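PDB 5M3C: diguanylate cyclase, which carries a GGDEF domain and an EAL domain in one chain, with GTP bound at the former and calcium at both. Local coordinates for residues R14-F17 with E18-N22; I281-L284 with E285-E289. One frame throughout, in Å; residues are numbered along the deposited sequence.

Contact 1 (R14-F17 with E18-N22); sequences RLLF and ESRLN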
ATOM      1  N   ARG B  14     -23.266 -11.037 -36.452  1.00 56.93           N
ATOM      2  CA  ARG B  14     -24.356 -10.284 -35.835  1.00 56.78           C
ATOM      3  C   ARG B  14     -25.675 -10.400 -36.595  1.00 56.25           C
ATOM      4  O   ARG B  14     -26.745 -10.351 -35.991  1.00 56.06           O
ATOM      5  CB  ARG B  14     -23.967  -8.814 -35.659  1.00 57.36           C
ATOM      6  CG  ARG B  14     -23.844  -8.023 -36.947  1.00 58.90           C
ATOM      7  CD  ARG B  14     -23.477  -6.577 -36.654  1.00 59.94           C
ATOM      8  NE  ARG B  14     -23.704  -5.706 -37.804  1.00 61.63           N
ATOM      9  CZ  ARG B  14     -24.895  -5.226 -38.156  1.00 61.77           C
ATOM     10  NH1 ARG B  14     -25.004  -4.441 -39.219  1.00 61.70           N
ATOM     11  NH2 ARG B  14     -25.979  -5.531 -37.451  1.00 61.76           N
ATOM     12  N   LEU B  15     -25.608 -10.554 -37.913  1.00 55.92           N
ATOM     13  CA  LEU B  15     -26.822 -10.717 -38.700  1.00 55.64           C
ATOM     14  C   LEU B  15     -27.569 -11.965 -38.246  1.00 54.75           C
ATOM     15  O   LEU B  15     -28.764 -11.908 -37.960  1.00 53.73           O
ATOM     16  CB  LEU B  15     -26.507 -10.788 -40.197  1.00 57.08           C
ATOM     17  CG  LEU B  15     -26.031  -9.481 -40.845  1.00 58.59           C
ATOM     18  CD1 LEU B  15     -25.887  -9.647 -42.352  1.00 59.20           C
ATOM     19  CD2 LEU B  15     -26.971  -8.324 -40.533  1.00 58.27           C
ATOM     20  N   LEU B  16     -26.859 -13.087 -38.161  1.00 54.98           N
ATOM     21  CA  LEU B  16     -27.467 -14.350 -37.743  1.00 54.68           C
ATOM     22  C   LEU B  16     -27.958 -14.266 -36.301  1.00 53.54           C
ATOM     23  O   LEU B  16     -29.019 -14.794 -35.954  1.00 52.52           O
ATOM     24  CB  LEU B  16     -26.471 -15.503 -37.888  1.00 55.45           C
ATOM     25  CG  LEU B  16     -26.978 -16.867 -37.409  1.00 56.75           C
ATOM     26  CD1 LEU B  16     -28.356 -17.178 -37.983  1.00 57.31           C
ATOM     27  CD2 LEU B  16     -25.989 -17.964 -37.775  1.00 56.92           C
ATOM     28  N   PHE B  17     -27.168 -13.602 -35.463  1.00 52.07           N
ATOM     29  CA  PHE B  17     -27.536 -13.368 -34.071  1.00 51.23           C
ATOM     30  C   PHE B  17     -28.846 -12.591 -33.971  1.00 51.69           C
ATOM     31  O   PHE B  17     -29.721 -12.921 -33.162  1.00 52.07           O
ATOM     32  CB  PHE B  17     -26.417 -12.599 -33.366  1.00 49.50           C
ATOM     33  CG  PHE B  17     -26.768 -12.156 -31.976  1.00 48.04           C
ATOM     34  CD1 PHE B  17     -26.685 -13.038 -30.913  1.00 47.13           C
ATOM     35  CD2 PHE B  17     -27.178 -10.856 -31.733  1.00 46.91           C
ATOM     36  CE1 PHE B  17     -27.008 -12.632 -29.632  1.00 46.23           C
ATOM     37  CE2 PHE B  17     -27.500 -10.444 -30.455  1.00 45.83           C
ATOM     38  CZ  PHE B  17     -27.416 -11.333 -29.403  1.00 45.58           C
ATOM     39  N   GLU B  18     -28.974 -11.564 -34.806  1.00 52.92           N
ATOM     40  CA  GLU B  18     -30.152 -10.699 -34.801  1.00 54.26           C
ATOM     41  C   GLU B  18     -31.454 -11.456 -35.079  1.00 53.60           C
ATOM     42  O   GLU B  18     -32.461 -11.222 -34.409  1.00 51.94           O
ATOM     43  CB  GLU B  18     -29.981  -9.551 -35.808  1.00 55.67           C
ATOM     44  CG  GLU B  18     -29.087  -8.425 -35.304  1.00 56.27           C
ATOM     45  CD  GLU B  18     -28.970  -7.269 -36.279  1.00 57.02           C
ATOM     46  OE1 GLU B  18     -29.862  -7.114 -37.142  1.00 58.33           O
ATOM     47  OE2 GLU B  18     -27.984  -6.509 -36.177  1.00 56.82           O
ATOM     48  N   SER B  19     -31.432 -12.356 -36.060  1.00 53.32           N
ATOM     49  CA  SER B  19     -32.628 -13.120 -36.416  1.00 53.65           C
ATOM     50  C   SER B  19     -33.019 -14.039 -35.264  1.00 52.92           C
ATOM     51  O   SER B  19     -34.206 -14.180 -34.938  1.00 53.43           O
ATOM     52  CB  SER B  19     -32.396 -13.943 -37.688  1.00 54.02           C
ATOM     53  OG  SER B  19     -31.706 -15.148 -37.404  1.00 55.13           O
ATOM     54  N   ARG B  20     -32.014 -14.653 -34.645  1.00 51.05           N
ATOM     55  CA  ARG B  20     -32.243 -15.560 -33.526  1.00 50.41           C
ATOM     56  C   ARG B  20     -32.692 -14.809 -32.280  1.00 50.20           C
ATOM     57  O   ARG B  20     -33.410 -15.359 -31.445  1.00 50.53           O
ATOM     58  CB  ARG B  20     -30.991 -16.390 -33.245  1.00 49.92           C
ATOM     59  CG  ARG B  20     -30.878 -17.588 -34.172  1.00 50.63           C
ATOM     60  CD  ARG B  20     -29.443 -17.941 -34.519  1.00 50.58           C
ATOM     61  NE  ARG B  20     -28.839 -18.834 -33.540  1.00 50.04           N
ATOM     62  CZ  ARG B  20     -27.865 -19.694 -33.817  1.00 49.87           C
ATOM     63  NH1 ARG B  20     -27.385 -19.788 -35.049  1.00 50.31           N
ATOM     64  NH2 ARG B  20     -27.374 -20.465 -32.863  1.00 50.56           N
ATOM     65  N   LEU B  21     -32.277 -13.552 -32.158  1.00 50.17           N
ATOM     66  CA  LEU B  21     -32.775 -12.704 -31.079  1.00 50.08           C
ATOM     67  C   LEU B  21     -34.220 -12.293 -31.359  1.00 50.65           C
ATOM     68  O   LEU B  21     -35.075 -12.341 -30.468  1.00 50.44           O
ATOM     69  CB  LEU B  21     -31.896 -11.463 -30.913  1.00 49.83           C
ATOM     70  CG  LEU B  21     -32.366 -10.434 -29.877  1.00 49.46           C
ATOM     71  CD1 LEU B  21     -32.649 -11.081 -28.530  1.00 49.34           C
ATOM     72  CD2 LEU B  21     -31.333  -9.331 -29.724  1.00 49.43           C
ATOM     73  N   ASN B  22     -34.485 -11.893 -32.600  1.00 50.87           N
ATOM     74  CA  ASN B  22     -35.834 -11.531 -33.019  1.00 51.33           C
ATOM     75  C   ASN B  22     -36.807 -12.683 -32.802  1.00 52.50           C
ATOM     76  O   ASN B  22     -37.887 -12.489 -32.244  1.00 52.44           O
ATOM     77  CB  ASN B  22     -35.850 -11.106 -34.489  1.00 51.09           C
ATOM     78  CG  ASN B  22     -35.433  -9.661 -34.685  1.00 50.60           C
ATOM     79  OD1 ASN B  22     -35.529  -8.844 -33.766  1.00 49.94           O
ATOM     80  ND2 ASN B  22     -34.977  -9.335 -35.888  1.00 50.49           N
TER
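R14 sets its CG between the backbone N and the carbonyl carbon (chi1 69°) and runs extended to NE, while E18, one turn on, turns its CG beside its own backbone N (chi1 -78°) and also stays extended; the two chains therefore lie alongside each other, pointing the same way. They end in a salt bridge, R14 NH2 to E18 OE2 at 2.6 Å, with the carboxylate oxygen at the edge of the guanidinium, near its plane, although the two flat groups are turned 41° apart. In the backbone of the same pair, E18 N donates to R14 O at 2.8 Å, so these residues are joined through both side chain and backbone. L16 O is gripped twice, by R20 N at 3.3 Å and by S19 OG at 3.1 Å, both arriving from the same face of its carbonyl plane. The leucine side chain itself crosses R20, its CD2 standing 3.6 Å from R20 NH1. On the buried flank F17 and L21 lie side by side, F17 CE2 reaching L21 CD2 at 4.1 Å. Both pack on strand 85-90, where they share L89, and F17 also meets A79 of strand 77-82. The F17 and L21 flank of helix 14-31 is laid on the sheet of the GGDEF domain. Apolar packing of these two residues does much of the seating of the helix, whereas the ion pair between R14 and E18 links successive turns on its more exposed side.

Contact 2 (I281-L284 with E285-E289); sequences IERL and EQLLE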
ATOM      1  N   ILE B 281      13.096  13.956 -17.694  1.00 84.70           N
ATOM      2  CA  ILE B 281      14.172  14.884 -17.347  1.00 85.32           C
ATOM      3  C   ILE B 281      14.722  15.585 -18.587  1.00 86.15           C
ATOM      4  O   ILE B 281      14.962  16.793 -18.568  1.00 86.42           O
ATOM      5  CB  ILE B 281      15.336  14.178 -16.625  1.00 84.80           C
ATOM      6  CG1 ILE B 281      14.819  13.383 -15.423  1.00 84.80           C
ATOM      7  CG2 ILE B 281      16.373  15.201 -16.184  1.00 84.46           C
ATOM      8  CD1 ILE B 281      15.908  12.727 -14.602  1.00 85.02           C
ATOM      9  N   GLU B 282      14.924  14.824 -19.659  1.00 85.33           N
ATOM     10  CA  GLU B 282      15.449  15.383 -20.901  1.00 83.64           C
ATOM     11  C   GLU B 282      14.492  16.443 -21.424  1.00 79.67           C
ATOM     12  O   GLU B 282      14.900  17.537 -21.813  1.00 78.27           O
ATOM     13  CB  GLU B 282      15.635  14.288 -21.957  1.00 86.44           C
ATOM     14  CG  GLU B 282      16.962  13.542 -21.875  1.00 87.66           C
ATOM     15  CD  GLU B 282      17.094  12.673 -20.637  1.00 88.42           C
ATOM     16  OE1 GLU B 282      18.139  12.002 -20.498  1.00 88.61           O
ATOM     17  OE2 GLU B 282      16.163  12.654 -19.802  1.00 89.44           O
ATOM     18  N   ARG B 283      13.210  16.098 -21.420  1.00 76.81           N
ATOM     19  CA  ARG B 283      12.160  16.987 -21.893  1.00 74.80           C
ATOM     20  C   ARG B 283      11.994  18.206 -20.993  1.00 72.16           C
ATOM     21  O   ARG B 283      11.833  19.324 -21.474  1.00 71.83           O
ATOM     22  CB  ARG B 283      10.837  16.227 -21.965  1.00 74.63           C
ATOM     23  CG  ARG B 283       9.610  17.119 -21.965  1.00 74.86           C
ATOM     24  CD  ARG B 283       9.663  18.149 -23.078  1.00 74.62           C
ATOM     25  NE  ARG B 283       8.329  18.431 -23.593  1.00 74.66           N
ATOM     26  CZ  ARG B 283       8.054  19.349 -24.511  1.00 74.96           C
ATOM     27  NH1 ARG B 283       6.803  19.521 -24.912  1.00 75.16           N
ATOM     28  NH2 ARG B 283       9.022  20.096 -25.030  1.00 74.98           N
ATOM     29  N   LEU B 284      12.013  17.985 -19.686  1.00 70.14           N
ATOM     30  CA  LEU B 284      11.851  19.078 -18.741  1.00 69.18           C
ATOM     31  C   LEU B 284      12.921  20.137 -18.944  1.00 68.10           C
ATOM     32  O   LEU B 284      12.631  21.330 -18.996  1.00 67.96           O
ATOM     33  CB  LEU B 284      11.904  18.561 -17.303  1.00 69.90           C
ATOM     34  CG  LEU B 284      10.609  18.762 -16.522  1.00 70.02           C
ATOM     35  CD1 LEU B 284      10.710  18.126 -15.145  1.00 70.69           C
ATOM     36  CD2 LEU B 284      10.302  20.248 -16.407  1.00 69.82           C
ATOM     37  N   GLU B 285      14.152  19.696 -19.118  1.00 67.28           N
ATOM     38  CA  GLU B 285      15.266  20.608 -19.275  1.00 65.64           C
ATOM     39  C   GLU B 285      15.027  21.446 -20.489  1.00 68.44           C
ATOM     40  O   GLU B 285      15.082  22.650 -20.436  1.00 69.61           O
ATOM     41  CB  GLU B 285      16.517  19.769 -19.494  1.00 30.00           C
ATOM     42  CG  GLU B 285      17.848  20.485 -19.450  1.00 30.00           C
ATOM     43  CD  GLU B 285      19.021  19.525 -19.494  1.00 30.00           C
ATOM     44  OE1 GLU B 285      20.076  19.891 -20.018  1.00 30.00           O
ATOM     45  OE2 GLU B 285      18.896  18.397 -19.009  1.00 30.00           O
ATOM     46  N   GLN B 286      14.596  20.853 -21.587  1.00 71.32           N
ATOM     47  CA  GLN B 286      14.360  21.670 -22.761  1.00 73.27           C
ATOM     48  C   GLN B 286      13.308  22.678 -22.511  1.00 74.15           C
ATOM     49  O   GLN B 286      13.434  23.809 -22.914  1.00 74.22           O
ATOM     50  CB  GLN B 286      13.877  20.847 -23.913  1.00 30.00           C
ATOM     51  CG  GLN B 286      14.705  19.617 -24.127  1.00 30.00           C
ATOM     52  CD  GLN B 286      14.582  19.103 -25.532  1.00 30.00           C
ATOM     53  OE1 GLN B 286      13.568  19.328 -26.202  1.00 30.00           O
ATOM     54  NE2 GLN B 286      15.616  18.412 -25.996  1.00 30.00           N
ATOM     55  N   LEU B 287      12.254  22.273 -21.836  1.00 75.82           N
ATOM     56  CA  LEU B 287      11.162  23.222 -21.597  1.00 77.08           C
ATOM     57  C   LEU B 287      11.625  24.476 -20.873  1.00 78.75           C
ATOM     58  O   LEU B 287      11.139  25.577 -21.140  1.00 79.04           O
ATOM     59  CB  LEU B 287      10.046  22.564 -20.784  1.00 76.81           C
ATOM     60  CG  LEU B 287       9.084  21.668 -21.563  1.00 76.62           C
ATOM     61  CD1 LEU B 287       7.920  21.261 -20.678  1.00 76.64           C
ATOM     62  CD2 LEU B 287       8.583  22.375 -22.812  1.00 76.69           C
ATOM     63  N   LEU B 288      12.559  24.298 -19.946  1.00 81.71           N
ATOM     64  CA  LEU B 288      13.088  25.396 -19.144  1.00 83.73           C
ATOM     65  C   LEU B 288      13.988  26.279 -19.994  1.00 84.60           C
ATOM     66  O   LEU B 288      13.887  27.509 -19.983  1.00 83.00           O
ATOM     67  CB  LEU B 288      13.893  24.821 -17.983  1.00 83.97           C
ATOM     68  CG  LEU B 288      13.078  23.880 -17.096  1.00 84.69           C
ATOM     69  CD1 LEU B 288      13.966  22.853 -16.408  1.00 84.88           C
ATOM     70  CD2 LEU B 288      12.277  24.694 -16.092  1.00 84.88           C
ATOM     71  N   GLU B 289      14.872  25.617 -20.729  1.00 86.18           N
ATOM     72  CA  GLU B 289      15.803  26.263 -21.639  1.00 87.12           C
ATOM     73  C   GLU B 289      15.077  27.159 -22.644  1.00 84.75           C
ATOM     74  O   GLU B 289      15.512  28.280 -22.912  1.00 84.36           O
ATOM     75  CB  GLU B 289      16.624  25.180 -22.354  1.00 89.84           C
ATOM     76  CG  GLU B 289      16.881  25.413 -23.834  1.00 91.67           C
ATOM     77  CD  GLU B 289      17.214  24.127 -24.569  1.00 93.10           C
ATOM     78  OE1 GLU B 289      16.843  24.007 -25.756  1.00 94.05           O
ATOM     79  OE2 GLU B 289      17.838  23.233 -23.959  1.00 93.73           O
TER
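Four successive i to i+4 backbone hydrogen bonds carry the helix from I281-L284 into E285-E289, of which L287 N to R283 O (3.0 Å) is representative and Q286 N to E282 O (3.3 Å) is weak. Among the side chains, R283 packs across L287. The arginine sends CG anti to its backbone N (chi1 160°) and then bends at its next two torsions, which carries the guanidinium across the leucine. L287 CD2 comes to lie over one face of that group, displaced toward its rim, and stands 3.5 Å from R283 CZ. At the polar end of the arginine, R283 NH1 forms a salt bridge with D243 OD2 on helix 238-259 and a long, weak ion pair with E247. The same helix receives L287, which touches L246 and E247, so the two residues bind one neighbour by different means. L284 and L288 occupy another flank. Their nearest methyls, L284 CD2 and L288 CD1, are 4.5 Å apart, a loose contact. Both leucines rest on L298 of strand 298-303, and L284 reaches L300 of that strand and L321 of helix 312-324 as well. I281 and E285, a turn apart, both touch L324 of helix 312-324. Helix 280-291 is therefore an outer helix of the (beta/alpha)8, TIM-like barrel of the EAL domain, packed against strand 298-303 and helices 238-259 and 312-324. The chemistry of its attachment is mixed: the salt bridge from R283 to D243 and the packing of L287 on L246 both fasten it to helix 238-259, while L284 and L288 meet the barrel strand through apolar contact.

How the contacts relate
Contact 1 comes first along the chain, on helix 14-31, and contact 2 much later, on helix 280-291; neither encloses the other. Their centres are 57 Å apart, their nearest atoms about 42 Å, and they lie on opposite sides of the centre of the chain. They share no helix or sheet: 14-22 packs on the mixed sheet of the GGDEF domain through strands 77-82 and 85-90, whereas 281-289 belongs to the EAL domain and leans on strand 298-303 of the eight-stranded barrel. Each is thus a local feature of its own domain, consistent with two separately built modules joined in one elongated chain.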